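Local structure of eukaryotic initiation factor 4F subunit P150 (Saccharomyces cerevisiae, 2VSO) at residues L31-D34 with E35-K39; E58-A61 with I62-S66; V67-T70 with N71-L75; V125-Y128 with L129-C133. The protein helps assemble the translation apparatus at the mRNA cap as the p150 subunit of eIF4F, this chain being its eIF4A-binding middle (MIF4G) domain. One frame throughout, in Å; residues are numbered along the deposited sequence.

Contact 1 of 4, residues L31-D34 with E35-K39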
ATOM      1  N   LEU C  31     -30.337 -22.536  -3.196  1.00102.65           N
ATOM      2  CA  LEU C  31     -29.237 -22.253  -4.113  1.00 78.72           C
ATOM      3  C   LEU C  31     -28.319 -23.444  -4.334  1.00 70.03           C
ATOM      4  O   LEU C  31     -27.776 -24.004  -3.384  1.00 70.87           O
ATOM      5  CB  LEU C  31     -28.406 -21.076  -3.597  1.00 68.65           C
ATOM      6  CG  LEU C  31     -29.229 -19.809  -3.409  1.00 66.47           C
ATOM      7  CD1 LEU C  31     -28.494 -18.832  -2.512  1.00 80.75           C
ATOM      8  CD2 LEU C  31     -29.522 -19.216  -4.762  1.00 48.79           C
ATOM      9  N   ASP C  32     -28.124 -23.812  -5.595  1.00 74.58           N
ATOM     10  CA  ASP C  32     -27.146 -24.841  -5.948  1.00 80.60           C
ATOM     11  C   ASP C  32     -25.717 -24.330  -5.747  1.00 71.02           C
ATOM     12  O   ASP C  32     -25.506 -23.127  -5.635  1.00100.54           O
ATOM     13  CB  ASP C  32     -27.358 -25.307  -7.393  1.00 78.25           C
ATOM     14  CG  ASP C  32     -27.508 -24.148  -8.365  1.00 93.30           C
ATOM     15  OD1 ASP C  32     -26.839 -23.116  -8.152  1.00 98.48           O
ATOM     16  OD2 ASP C  32     -28.290 -24.271  -9.338  1.00 83.65           O
ATOM     17  N   LYS C  33     -24.750 -25.246  -5.691  1.00 64.62           N
ATOM     18  CA  LYS C  33     -23.333 -24.906  -5.522  1.00 65.32           C
ATOM     19  C   LYS C  33     -22.931 -23.613  -6.221  1.00 73.65           C
ATOM     20  O   LYS C  33     -22.489 -22.668  -5.573  1.00 80.47           O
ATOM     21  CB  LYS C  33     -22.436 -26.038  -6.031  1.00 72.91           C
ATOM     22  CG  LYS C  33     -22.282 -27.195  -5.068  1.00 90.92           C
ATOM     23  CD  LYS C  33     -21.276 -28.211  -5.593  1.00103.68           C
ATOM     24  CE  LYS C  33     -19.916 -27.567  -5.825  1.00109.33           C
ATOM     25  NZ  LYS C  33     -18.860 -28.592  -6.061  1.00113.54           N
ATOM     26  N   ASP C  34     -23.079 -23.588  -7.544  1.00 75.20           N
ATOM     27  CA  ASP C  34     -22.713 -22.435  -8.365  1.00 55.90           C
ATOM     28  C   ASP C  34     -23.361 -21.148  -7.883  1.00 69.58           C
ATOM     29  O   ASP C  34     -22.677 -20.156  -7.649  1.00 92.60           O
ATOM     30  CB  ASP C  34     -23.123 -22.674  -9.815  1.00 78.43           C
ATOM     31  CG  ASP C  34     -22.429 -21.741 -10.781  1.00 81.98           C
ATOM     32  OD1 ASP C  34     -23.129 -20.998 -11.509  1.00 75.60           O
ATOM     33  OD2 ASP C  34     -21.179 -21.760 -10.812  1.00 84.37           O
ATOM     34  N   GLU C  35     -24.683 -21.159  -7.747  1.00 74.05           N
ATOM     35  CA  GLU C  35     -25.409 -19.983  -7.277  1.00 84.61           C
ATOM     36  C   GLU C  35     -24.931 -19.503  -5.907  1.00 74.16           C
ATOM     37  O   GLU C  35     -25.074 -18.321  -5.574  1.00 65.46           O
ATOM     38  CB  GLU C  35     -26.915 -20.256  -7.248  1.00103.83           C
ATOM     39  CG  GLU C  35     -27.567 -20.236  -8.622  1.00122.62           C
ATOM     40  CD  GLU C  35     -29.027 -20.643  -8.588  1.00137.90           C
ATOM     41  OE1 GLU C  35     -29.483 -21.136  -7.535  1.00144.75           O
ATOM     42  OE2 GLU C  35     -29.716 -20.473  -9.615  1.00142.93           O
ATOM     43  N   VAL C  36     -24.366 -20.426  -5.123  1.00 56.47           N
ATOM     44  CA  VAL C  36     -23.837 -20.104  -3.796  1.00 59.69           C
ATOM     45  C   VAL C  36     -22.368 -19.657  -3.826  1.00 65.71           C
ATOM     46  O   VAL C  36     -21.897 -19.017  -2.893  1.00 67.06           O
ATOM     47  CB  VAL C  36     -23.998 -21.277  -2.799  1.00 61.59           C
ATOM     48  CG1 VAL C  36     -22.901 -21.242  -1.722  1.00 52.15           C
ATOM     49  CG2 VAL C  36     -25.370 -21.232  -2.159  1.00 51.75           C
ATOM     50  N   GLU C  37     -21.642 -20.003  -4.884  1.00 65.14           N
ATOM     51  CA  GLU C  37     -20.276 -19.520  -5.035  1.00 65.90           C
ATOM     52  C   GLU C  37     -20.280 -18.138  -5.685  1.00 69.61           C
ATOM     53  O   GLU C  37     -19.376 -17.328  -5.462  1.00 70.60           O
ATOM     54  CB  GLU C  37     -19.425 -20.496  -5.853  1.00 57.92           C
ATOM     55  CG  GLU C  37     -18.792 -21.589  -5.018  1.00 75.37           C
ATOM     56  CD  GLU C  37     -18.069 -22.625  -5.861  1.00 94.67           C
ATOM     57  OE1 GLU C  37     -17.582 -22.256  -6.955  1.00 99.04           O
ATOM     58  OE2 GLU C  37     -17.985 -23.801  -5.425  1.00 80.19           O
ATOM     59  N   ARG C  38     -21.309 -17.871  -6.480  1.00 57.17           N
ATOM     60  CA  ARG C  38     -21.386 -16.607  -7.187  1.00 48.58           C
ATOM     61  C   ARG C  38     -21.862 -15.524  -6.239  1.00 57.18           C
ATOM     62  O   ARG C  38     -21.235 -14.473  -6.137  1.00 84.95           O
ATOM     63  CB  ARG C  38     -22.260 -16.712  -8.446  1.00 56.64           C
ATOM     64  CG  ARG C  38     -21.719 -17.709  -9.492  1.00 68.22           C
ATOM     65  CD  ARG C  38     -22.626 -17.846 -10.718  1.00 65.50           C
ATOM     66  NE  ARG C  38     -22.512 -16.706 -11.622  1.00 91.37           N
ATOM     67  CZ  ARG C  38     -21.606 -16.598 -12.590  1.00 99.89           C
ATOM     68  NH1 ARG C  38     -20.722 -17.569 -12.789  1.00 81.25           N
ATOM     69  NH2 ARG C  38     -21.581 -15.513 -13.357  1.00112.12           N
ATOM     70  N   LYS C  39     -22.943 -15.776  -5.515  1.00 57.70           N
ATOM     71  CA  LYS C  39     -23.414 -14.789  -4.554  1.00 46.59           C
ATOM     72  C   LYS C  39     -22.374 -14.529  -3.500  1.00 60.71           C
ATOM     73  O   LYS C  39     -22.270 -13.409  -2.996  1.00 75.37           O
ATOM     74  CB  LYS C  39     -24.724 -15.203  -3.905  1.00 54.34           C
ATOM     75  CG  LYS C  39     -25.923 -14.856  -4.771  1.00 81.09           C
ATOM     76  CD  LYS C  39     -27.116 -15.759  -4.510  1.00 95.10           C
ATOM     77  CE  LYS C  39     -28.192 -15.512  -5.549  1.00105.40           C
ATOM     78  NZ  LYS C  39     -29.424 -16.297  -5.265  1.00115.96           N
TER
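D32 caps the start of helix 33-45, its OD1 accepting the backbone N-H of E35 at 2.9 Å from OD1 to N. Around this N-cap, L31 and V36 add a hydrophobic staple: the residue before the cap meets the fourth residue of the helix, CB of L31 lying 3.4 Å from CG2 of V36. The leucine branch reaches further, crossing the extended K39 side chain at about a right angle, while its CD2 also stands 3.4 Å from E35 OE1. An alanine here keeps CB near V36 but removes both methyls, which would probably leave the K39 arm freer to turn. What positions the cap is the torsion of D32: with CG between the backbone N and the carbonyl carbon (chi1 48°), the carboxylate is brought back over the first turn. There it comes close to the carboxylate of E35, the two planes 46° apart, a like-charged pair that the positive end of the helix probably helps to tolerate. Further along, the R38 side chain runs beside D34 in the same direction, without a salt bridge. D34 O takes two backbone donors, R38 N nearly along the C=O axis and E37 N from above the carbonyl plane.

Contact 2 of 4, residues E58-A61 with I62-S66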
ATOM      1  N   GLU C  58     -26.123 -10.348   4.741  1.00 59.81           N
ATOM      2  CA  GLU C  58     -26.495 -11.098   3.554  1.00 58.07           C
ATOM      3  C   GLU C  58     -25.743 -12.422   3.453  1.00 62.54           C
ATOM      4  O   GLU C  58     -26.303 -13.429   3.029  1.00 82.18           O
ATOM      5  CB  GLU C  58     -26.326 -10.241   2.303  1.00 68.80           C
ATOM      6  CG  GLU C  58     -27.074  -8.922   2.416  1.00 86.07           C
ATOM      7  CD  GLU C  58     -27.604  -8.431   1.091  1.00 96.26           C
ATOM      8  OE1 GLU C  58     -28.453  -7.513   1.101  1.00102.31           O
ATOM      9  OE2 GLU C  58     -27.179  -8.969   0.046  1.00 95.19           O
ATOM     10  N   ILE C  59     -24.483 -12.434   3.863  1.00 62.63           N
ATOM     11  CA  ILE C  59     -23.713 -13.673   3.892  1.00 54.09           C
ATOM     12  C   ILE C  59     -24.279 -14.655   4.930  1.00 62.90           C
ATOM     13  O   ILE C  59     -24.111 -15.870   4.815  1.00 61.58           O
ATOM     14  CB  ILE C  59     -22.228 -13.396   4.165  1.00 43.22           C
ATOM     15  CG1 ILE C  59     -21.609 -12.689   2.956  1.00 51.05           C
ATOM     16  CG2 ILE C  59     -21.467 -14.694   4.518  1.00 35.63           C
ATOM     17  CD1 ILE C  59     -20.217 -12.162   3.207  1.00 54.75           C
ATOM     18  N   LEU C  60     -24.960 -14.126   5.941  1.00 62.68           N
ATOM     19  CA  LEU C  60     -25.533 -14.967   6.986  1.00 59.60           C
ATOM     20  C   LEU C  60     -26.882 -15.581   6.554  1.00 74.03           C
ATOM     21  O   LEU C  60     -27.290 -16.626   7.067  1.00 64.79           O
ATOM     22  CB  LEU C  60     -25.661 -14.178   8.295  1.00 45.57           C
ATOM     23  CG  LEU C  60     -26.562 -14.719   9.406  1.00 64.16           C
ATOM     24  CD1 LEU C  60     -25.998 -15.987  10.006  1.00 55.48           C
ATOM     25  CD2 LEU C  60     -26.758 -13.650  10.473  1.00 79.37           C
ATOM     26  N   ALA C  61     -27.567 -14.932   5.611  1.00 64.55           N
ATOM     27  CA  ALA C  61     -28.807 -15.471   5.060  1.00 58.54           C
ATOM     28  C   ALA C  61     -28.487 -16.617   4.120  1.00 78.81           C
ATOM     29  O   ALA C  61     -29.288 -17.537   3.942  1.00 94.98           O
ATOM     30  CB  ALA C  61     -29.594 -14.394   4.326  1.00 51.38           C
ATOM     31  N   ILE C  62     -27.316 -16.546   3.499  1.00 74.24           N
ATOM     32  CA  ILE C  62     -26.866 -17.619   2.627  1.00 61.95           C
ATOM     33  C   ILE C  62     -26.432 -18.783   3.499  1.00 59.12           C
ATOM     34  O   ILE C  62     -26.723 -19.937   3.191  1.00 62.52           O
ATOM     35  CB  ILE C  62     -25.718 -17.147   1.709  1.00 59.61           C
ATOM     36  CG1 ILE C  62     -26.242 -16.160   0.674  1.00 61.03           C
ATOM     37  CG2 ILE C  62     -25.067 -18.304   0.997  1.00 39.79           C
ATOM     38  CD1 ILE C  62     -25.253 -15.875  -0.422  1.00 66.29           C
ATOM     39  N   ALA C  63     -25.759 -18.482   4.607  1.00 54.33           N
ATOM     40  CA  ALA C  63     -25.351 -19.538   5.528  1.00 54.14           C
ATOM     41  C   ALA C  63     -26.581 -20.223   6.110  1.00 51.06           C
ATOM     42  O   ALA C  63     -26.624 -21.442   6.223  1.00 52.18           O
ATOM     43  CB  ALA C  63     -24.471 -18.991   6.647  1.00 44.85           C
ATOM     44  N   ASN C  64     -27.573 -19.416   6.464  1.00 53.43           N
ATOM     45  CA  ASN C  64     -28.778 -19.898   7.113  1.00 58.36           C
ATOM     46  C   ASN C  64     -29.634 -20.842   6.257  1.00 68.78           C
ATOM     47  O   ASN C  64     -30.460 -21.576   6.790  1.00 64.55           O
ATOM     48  CB  ASN C  64     -29.602 -18.712   7.625  1.00 47.37           C
ATOM     49  CG  ASN C  64     -29.258 -18.339   9.065  1.00 45.79           C
ATOM     50  OD1 ASN C  64     -28.468 -19.015   9.717  1.00 44.61           O
ATOM     51  ND2 ASN C  64     -29.863 -17.270   9.564  1.00 53.69           N
ATOM     52  N   ILE C  65     -29.425 -20.824   4.942  1.00 62.20           N
ATOM     53  CA  ILE C  65     -30.119 -21.729   4.033  1.00 56.68           C
ATOM     54  C   ILE C  65     -30.082 -23.175   4.536  1.00 84.75           C
ATOM     55  O   ILE C  65     -30.935 -23.994   4.179  1.00 87.65           O
ATOM     56  CB  ILE C  65     -29.528 -21.676   2.610  1.00 47.09           C
ATOM     57  CG1 ILE C  65     -30.204 -20.576   1.798  1.00 57.59           C
ATOM     58  CG2 ILE C  65     -29.712 -22.999   1.899  1.00 49.83           C
ATOM     59  CD1 ILE C  65     -29.649 -20.435   0.400  1.00 57.68           C
ATOM     60  N   SER C  66     -29.102 -23.471   5.385  1.00 81.37           N
ATOM     61  CA  SER C  66     -28.867 -24.831   5.862  1.00 72.37           C
ATOM     62  C   SER C  66     -29.945 -25.406   6.801  1.00 74.65           C
ATOM     63  O   SER C  66     -29.853 -26.567   7.197  1.00 65.96           O
ATOM     64  CB  SER C  66     -27.474 -24.932   6.500  1.00 64.05           C
ATOM     65  OG  SER C  66     -26.518 -25.417   5.570  1.00 56.81           O
TER
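L60 and N64, one turn apart, make the closest backbone bond here: N64 N donates to L60 O over 2.9 Å. A63 N to I59 O is the other firm bond, 3.1 Å long and fairly straight at 151°. The bonds on the remaining side of the helix are weak, I62 N to E58 O at 3.3 Å and I65 N to A61 O at 3.4 Å. The pattern belongs to the last turns of helix 52-64, which runs into a short 3-10 segment that starts at I65, within the all-helical, HEAT-type MIF4G domain.

Among the side chains, L60 and N64 cross at a slant. L60 has CG anti to its own N (chi1 164°), an orientation that turns CD1 along the helix until it lies 3.9 Å from N64 OD1. The amide also overhangs the turn, with N64 CG 3.3 Å from L60 O. Its OD1 has a polar partner elsewhere, the backbone N of N108, and E58 likewise sends its carboxylate outward, to a salt bridge with a basic side chain of another protein chain.

Apolar contacts fall on the inward faces. I59 and I62 pack on L43 of helix 33-45, I62 reaches V78 as well, and A63 rests against L75 of helix 73-88.

Contact 3 of 4, residues V67-T70 with N71-L75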
ATOM      1  N   VAL C  67     -30.956 -24.611   7.158  1.00 78.14           N
ATOM      2  CA  VAL C  67     -32.075 -25.134   7.949  1.00 76.44           C
ATOM      3  C   VAL C  67     -32.818 -26.184   7.131  1.00 58.55           C
ATOM      4  O   VAL C  67     -33.377 -27.127   7.678  1.00 63.72           O
ATOM      5  CB  VAL C  67     -33.118 -24.058   8.349  1.00 68.91           C
ATOM      6  CG1 VAL C  67     -32.484 -22.689   8.482  1.00 71.23           C
ATOM      7  CG2 VAL C  67     -34.266 -24.031   7.343  1.00 57.64           C
ATOM      8  N   TRP C  68     -32.793 -25.993   5.815  1.00 55.38           N
ATOM      9  CA  TRP C  68     -33.465 -26.838   4.843  1.00 58.90           C
ATOM     10  C   TRP C  68     -32.541 -27.923   4.302  1.00 67.46           C
ATOM     11  O   TRP C  68     -32.738 -28.421   3.191  1.00 63.18           O
ATOM     12  CB  TRP C  68     -33.972 -25.979   3.677  1.00 64.28           C
ATOM     13  CG  TRP C  68     -34.781 -24.793   4.101  1.00 77.62           C
ATOM     14  CD1 TRP C  68     -34.399 -23.486   4.068  1.00 95.30           C
ATOM     15  CD2 TRP C  68     -36.110 -24.811   4.633  1.00100.65           C
ATOM     16  NE1 TRP C  68     -35.410 -22.686   4.543  1.00102.00           N
ATOM     17  CE2 TRP C  68     -36.470 -23.473   4.898  1.00 99.23           C
ATOM     18  CE3 TRP C  68     -37.031 -25.828   4.908  1.00112.69           C
ATOM     19  CZ2 TRP C  68     -37.710 -23.128   5.428  1.00112.33           C
ATOM     20  CZ3 TRP C  68     -38.260 -25.484   5.431  1.00125.09           C
ATOM     21  CH2 TRP C  68     -38.591 -24.143   5.686  1.00127.38           C
ATOM     22  N   GLU C  69     -31.529 -28.286   5.080  1.00 62.51           N
ATOM     23  CA  GLU C  69     -30.590 -29.318   4.653  1.00 52.94           C
ATOM     24  C   GLU C  69     -30.306 -30.280   5.795  1.00 54.68           C
ATOM     25  O   GLU C  69     -30.728 -30.066   6.940  1.00 57.36           O
ATOM     26  CB  GLU C  69     -29.269 -28.708   4.151  1.00 62.75           C
ATOM     27  CG  GLU C  69     -29.366 -27.821   2.911  1.00 52.29           C
ATOM     28  CD  GLU C  69     -28.029 -27.158   2.556  1.00 79.49           C
ATOM     29  OE1 GLU C  69     -27.733 -27.001   1.353  1.00 79.32           O
ATOM     30  OE2 GLU C  69     -27.267 -26.794   3.478  1.00 84.10           O
ATOM     31  N   THR C  70     -29.543 -31.317   5.488  1.00 47.48           N
ATOM     32  CA  THR C  70     -29.397 -32.434   6.399  1.00 58.06           C
ATOM     33  C   THR C  70     -27.950 -32.604   6.819  1.00 58.60           C
ATOM     34  O   THR C  70     -27.653 -33.081   7.913  1.00 79.97           O
ATOM     35  CB  THR C  70     -29.967 -33.722   5.736  1.00 68.74           C
ATOM     36  OG1 THR C  70     -31.385 -33.574   5.570  1.00 48.69           O
ATOM     37  CG2 THR C  70     -29.668 -34.960   6.565  1.00 51.59           C
ATOM     38  N   ASN C  71     -27.047 -32.178   5.950  1.00 68.34           N
ATOM     39  CA  ASN C  71     -25.624 -32.296   6.229  1.00 63.46           C
ATOM     40  C   ASN C  71     -24.879 -30.978   6.172  1.00 58.54           C
ATOM     41  O   ASN C  71     -23.688 -30.962   5.862  1.00 64.60           O
ATOM     42  CB  ASN C  71     -24.991 -33.295   5.272  1.00 67.85           C
ATOM     43  CG  ASN C  71     -25.632 -34.654   5.362  1.00 77.52           C
ATOM     44  OD1 ASN C  71     -25.875 -35.158   6.458  1.00 88.36           O
ATOM     45  ND2 ASN C  71     -25.928 -35.252   4.215  1.00 75.34           N
ATOM     46  N   GLY C  72     -25.586 -29.886   6.475  1.00 45.72           N
ATOM     47  CA  GLY C  72     -25.003 -28.547   6.525  1.00 62.32           C
ATOM     48  C   GLY C  72     -24.122 -28.133   5.351  1.00 69.07           C
ATOM     49  O   GLY C  72     -23.196 -27.336   5.505  1.00 71.44           O
ATOM     50  N   GLU C  73     -24.425 -28.654   4.168  1.00 61.94           N
ATOM     51  CA  GLU C  73     -23.526 -28.530   3.021  1.00 59.74           C
ATOM     52  C   GLU C  73     -23.251 -27.103   2.522  1.00 55.29           C
ATOM     53  O   GLU C  73     -22.168 -26.837   2.013  1.00 58.43           O
ATOM     54  CB  GLU C  73     -24.010 -29.406   1.856  1.00 53.35           C
ATOM     55  CG  GLU C  73     -25.516 -29.408   1.647  1.00 72.75           C
ATOM     56  CD  GLU C  73     -26.171 -30.723   2.075  1.00 72.43           C
ATOM     57  OE1 GLU C  73     -25.883 -31.202   3.197  1.00 52.65           O
ATOM     58  OE2 GLU C  73     -26.971 -31.265   1.280  1.00 65.19           O
ATOM     59  N   THR C  74     -24.235 -26.217   2.652  1.00 43.90           N
ATOM     60  CA  THR C  74     -24.174 -24.853   2.133  1.00 39.29           C
ATOM     61  C   THR C  74     -23.404 -23.944   3.088  1.00 55.09           C
ATOM     62  O   THR C  74     -22.638 -23.086   2.668  1.00 57.82           O
ATOM     63  CB  THR C  74     -25.584 -24.274   1.936  1.00 55.64           C
ATOM     64  OG1 THR C  74     -26.179 -24.835   0.756  1.00 67.82           O
ATOM     65  CG2 THR C  74     -25.536 -22.751   1.814  1.00 36.82           C
ATOM     66  N   LEU C  75     -23.626 -24.154   4.378  1.00 66.61           N
ATOM     67  CA  LEU C  75     -22.880 -23.471   5.417  1.00 59.06           C
ATOM     68  C   LEU C  75     -21.418 -23.915   5.434  1.00 49.27           C
ATOM     69  O   LEU C  75     -20.527 -23.099   5.616  1.00 47.61           O
ATOM     70  CB  LEU C  75     -23.535 -23.725   6.771  1.00 52.58           C
ATOM     71  CG  LEU C  75     -22.737 -23.392   8.025  1.00 50.53           C
ATOM     72  CD1 LEU C  75     -22.426 -21.906   8.090  1.00 35.22           C
ATOM     73  CD2 LEU C  75     -23.539 -23.837   9.232  1.00 45.82           C
TER
HETATM   74  O   HOH W   1     -29.124 -32.726   2.746  1.00 57.73           O
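The loop leading into helix 73-88 is fastened by E69, whose carboxylate grips the first turn of that helix at T74 with both oxygens. T74 OG1 donates its proton to E69 OE1 at 2.7 Å, approaching on the syn side but 27° out of the carboxylate plane. T74 N reaches E69 OE2 at 3.2 Å and uses the syn lone pair, with an N-H...O angle of 157°. The E69 chain is extended beyond CG and crosses T74 at about a right angle, and OE2 accepts from S66 OG besides. Three donors thus hold the group, fixing its rotation. A leucine in its place has no acceptor, and would probably leave the hydroxyl and N-H of T74, with S66 OG, without this mate and the loop less firmly tied.

E73 crosses E69 at a slant: its CG sits 3.3 Å from E69 OE1, and its chain, bent at chi2, swings the carboxylate back over the loop. There E73 OE1 takes a weak bond from N71 N, while a water 3.0 Å from E73 OE2 donates to it and accepts weakly from T70 N. G72, with positive phi, makes the turn between loop and helix.

On the loop side, T70 is joined by backbone hydrogen bonds to E114, N71 touches D113 and E114, and V67 packs on N108 and I111, so the loop rests on the chain that follows helix 93-106.

Contact 4 of 4, residues V125-Y128 with L129-C133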
ATOM      1  N   VAL C 125     -20.942 -23.968  14.162  1.00 58.16           N
ATOM      2  CA  VAL C 125     -20.086 -23.147  13.328  1.00 41.64           C
ATOM      3  C   VAL C 125     -18.658 -23.140  13.858  1.00 64.58           C
ATOM      4  O   VAL C 125     -17.703 -23.124  13.082  1.00 59.69           O
ATOM      5  CB  VAL C 125     -20.580 -21.710  13.291  1.00 54.82           C
ATOM      6  CG1 VAL C 125     -19.750 -20.877  12.301  1.00 40.62           C
ATOM      7  CG2 VAL C 125     -22.038 -21.673  12.954  1.00 50.60           C
ATOM      8  N   LEU C 126     -18.520 -23.140  15.182  1.00 65.64           N
ATOM      9  CA  LEU C 126     -17.210 -23.142  15.824  1.00 55.70           C
ATOM     10  C   LEU C 126     -16.443 -24.374  15.398  1.00 64.27           C
ATOM     11  O   LEU C 126     -15.260 -24.297  15.052  1.00 64.61           O
ATOM     12  CB  LEU C 126     -17.358 -23.120  17.340  1.00 44.48           C
ATOM     13  CG  LEU C 126     -17.661 -21.748  17.921  1.00 68.68           C
ATOM     14  CD1 LEU C 126     -18.166 -21.869  19.352  1.00 70.92           C
ATOM     15  CD2 LEU C 126     -16.421 -20.844  17.826  1.00 52.73           C
ATOM     16  N   HIS C 127     -17.126 -25.516  15.420  1.00 61.57           N
ATOM     17  CA  HIS C 127     -16.524 -26.754  14.964  1.00 54.96           C
ATOM     18  C   HIS C 127     -16.211 -26.715  13.472  1.00 45.09           C
ATOM     19  O   HIS C 127     -15.195 -27.251  13.034  1.00 52.70           O
ATOM     20  CB  HIS C 127     -17.398 -27.960  15.272  1.00 68.59           C
ATOM     21  CG  HIS C 127     -16.919 -29.207  14.598  1.00 74.30           C
ATOM     22  ND1 HIS C 127     -17.438 -29.647  13.403  1.00 57.25           N
ATOM     23  CD2 HIS C 127     -15.920 -30.062  14.921  1.00 82.51           C
ATOM     24  CE1 HIS C 127     -16.794 -30.739  13.025  1.00 67.49           C
ATOM     25  NE2 HIS C 127     -15.875 -31.014  13.930  1.00 80.58           N
ATOM     26  N   TYR C 128     -17.085 -26.087  12.693  1.00 48.51           N
ATOM     27  CA  TYR C 128     -16.817 -25.869  11.274  1.00 53.07           C
ATOM     28  C   TYR C 128     -15.516 -25.071  11.031  1.00 63.50           C
ATOM     29  O   TYR C 128     -14.695 -25.444  10.182  1.00 58.91           O
ATOM     30  CB  TYR C 128     -17.994 -25.157  10.617  1.00 52.32           C
ATOM     31  CG  TYR C 128     -19.109 -26.058  10.173  1.00 58.76           C
ATOM     32  CD1 TYR C 128     -19.507 -27.144  10.947  1.00 85.38           C
ATOM     33  CD2 TYR C 128     -19.778 -25.822   8.987  1.00 74.11           C
ATOM     34  CE1 TYR C 128     -20.538 -27.977  10.539  1.00 70.46           C
ATOM     35  CE2 TYR C 128     -20.812 -26.646   8.572  1.00 86.37           C
ATOM     36  CZ  TYR C 128     -21.186 -27.722   9.353  1.00 76.11           C
ATOM     37  OH  TYR C 128     -22.213 -28.541   8.943  1.00 95.81           O
ATOM     38  N   LEU C 129     -15.328 -23.979  11.774  1.00 45.39           N
ATOM     39  CA  LEU C 129     -14.115 -23.172  11.638  1.00 51.99           C
ATOM     40  C   LEU C 129     -12.853 -24.011  11.853  1.00 53.13           C
ATOM     41  O   LEU C 129     -11.944 -24.013  11.023  1.00 46.62           O
ATOM     42  CB  LEU C 129     -14.121 -21.987  12.612  1.00 43.04           C
ATOM     43  CG  LEU C 129     -15.227 -20.947  12.451  1.00 40.64           C
ATOM     44  CD1 LEU C 129     -15.081 -19.853  13.492  1.00 39.77           C
ATOM     45  CD2 LEU C 129     -15.221 -20.363  11.063  1.00 33.21           C
ATOM     46  N   VAL C 130     -12.795 -24.719  12.972  1.00 43.74           N
ATOM     47  CA  VAL C 130     -11.648 -25.574  13.256  1.00 61.67           C
ATOM     48  C   VAL C 130     -11.402 -26.583  12.133  1.00 63.39           C
ATOM     49  O   VAL C 130     -10.300 -26.657  11.591  1.00 69.63           O
ATOM     50  CB  VAL C 130     -11.809 -26.339  14.586  1.00 75.12           C
ATOM     51  CG1 VAL C 130     -10.450 -26.771  15.110  1.00 64.07           C
ATOM     52  CG2 VAL C 130     -12.525 -25.473  15.612  1.00 88.92           C
ATOM     53  N   ALA C 131     -12.435 -27.345  11.787  1.00 52.83           N
ATOM     54  CA  ALA C 131     -12.333 -28.400  10.773  1.00 61.34           C
ATOM     55  C   ALA C 131     -11.776 -27.855   9.473  1.00 55.37           C
ATOM     56  O   ALA C 131     -11.023 -28.532   8.771  1.00 51.19           O
ATOM     57  CB  ALA C 131     -13.713 -29.069  10.525  1.00 39.39           C
ATOM     58  N   ARG C 132     -12.154 -26.624   9.157  1.00 57.29           N
ATOM     59  CA  ARG C 132     -11.679 -25.981   7.942  1.00 43.49           C
ATOM     60  C   ARG C 132     -10.250 -25.427   8.035  1.00 48.37           C
ATOM     61  O   ARG C 132      -9.596 -25.286   7.003  1.00 56.77           O
ATOM     62  CB  ARG C 132     -12.665 -24.901   7.488  1.00 35.13           C
ATOM     63  CG  ARG C 132     -12.197 -24.081   6.320  1.00 62.52           C
ATOM     64  CD  ARG C 132     -11.930 -24.946   5.128  1.00 62.23           C
ATOM     65  NE  ARG C 132     -13.130 -25.640   4.688  1.00 73.93           N
ATOM     66  CZ  ARG C 132     -13.118 -26.652   3.829  1.00 76.33           C
ATOM     67  NH1 ARG C 132     -11.965 -27.074   3.334  1.00 63.24           N
ATOM     68  NH2 ARG C 132     -14.249 -27.246   3.473  1.00 83.11           N
ATOM     69  N   CYS C 133      -9.747 -25.122   9.235  1.00 39.53           N
ATOM     70  CA  CYS C 133      -8.345 -24.652   9.309  1.00 55.10           C
ATOM     71  C   CYS C 133      -7.471 -25.866   9.125  1.00 61.98           C
ATOM     72  O   CYS C 133      -6.468 -25.821   8.422  1.00 62.48           O
ATOM     73  CB  CYS C 133      -7.965 -23.968  10.639  1.00 43.77           C
ATOM     74  SG  CYS C 133      -9.008 -22.614  11.180  1.00 83.61           S
TER
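V125 to C133 form regular alpha-helix in the middle of helix 122-139, each carbonyl of V125-Y128 accepting from the N-H four residues on. L129 N to V125 O is the shortest of these bonds at 2.8 Å; V130 N to L126 O is longer, 3.3 Å, yet almost straight at 173°. A131 N to H127 O and R132 N to Y128 O both measure 3.0 Å.

The side chains lean on this backbone more than on each other. V130 bears one methyl back along the helix, CG2 being anti to the carbonyl carbon while CG1 is anti to N (chi1 -158°), and this CG2 sits over L126 O. L129 does likewise with CG, 3.4 Å from V125 O. On the outer side, the methyl CB of A131 approaches the H127 ring obliquely, 4.3 Å from its CE1. Y128 and R132 point their ends elsewhere, Y128 OH making a weak hydrogen bond to D113 OD2.

Several helices pack round the buried side. V125 lies against V103 and V104, and L129 against C100, all in helix 93-106; R132 and C133 meet F83 of helix 73-88, and V130 and C133 touch M193 of helix 191-206.

How the contacts relate
Among these four local contacts, contact 1 is a surface helix start; contacts 2, 3 and 4 are all partly buried, contact 4 lying nearest the centre of the chain. The first three sit side by side: K39 CB packs 3.6 Å from I62 CD1, joining helices 33-45 and 52-64, and I62 O lies 3.4 Å from T74 CG2, joining helices 52-64 and 73-88. Contact 4 meets contact 3 through Y128, but has no touch with contacts 1 or 2. Chemistry follows place: carboxylates organise the two helix starts, contacts 1 and 3, whereas the mid-helix contact 4 and the helix end in contact 2 rely on backbone bonds and apolar packing.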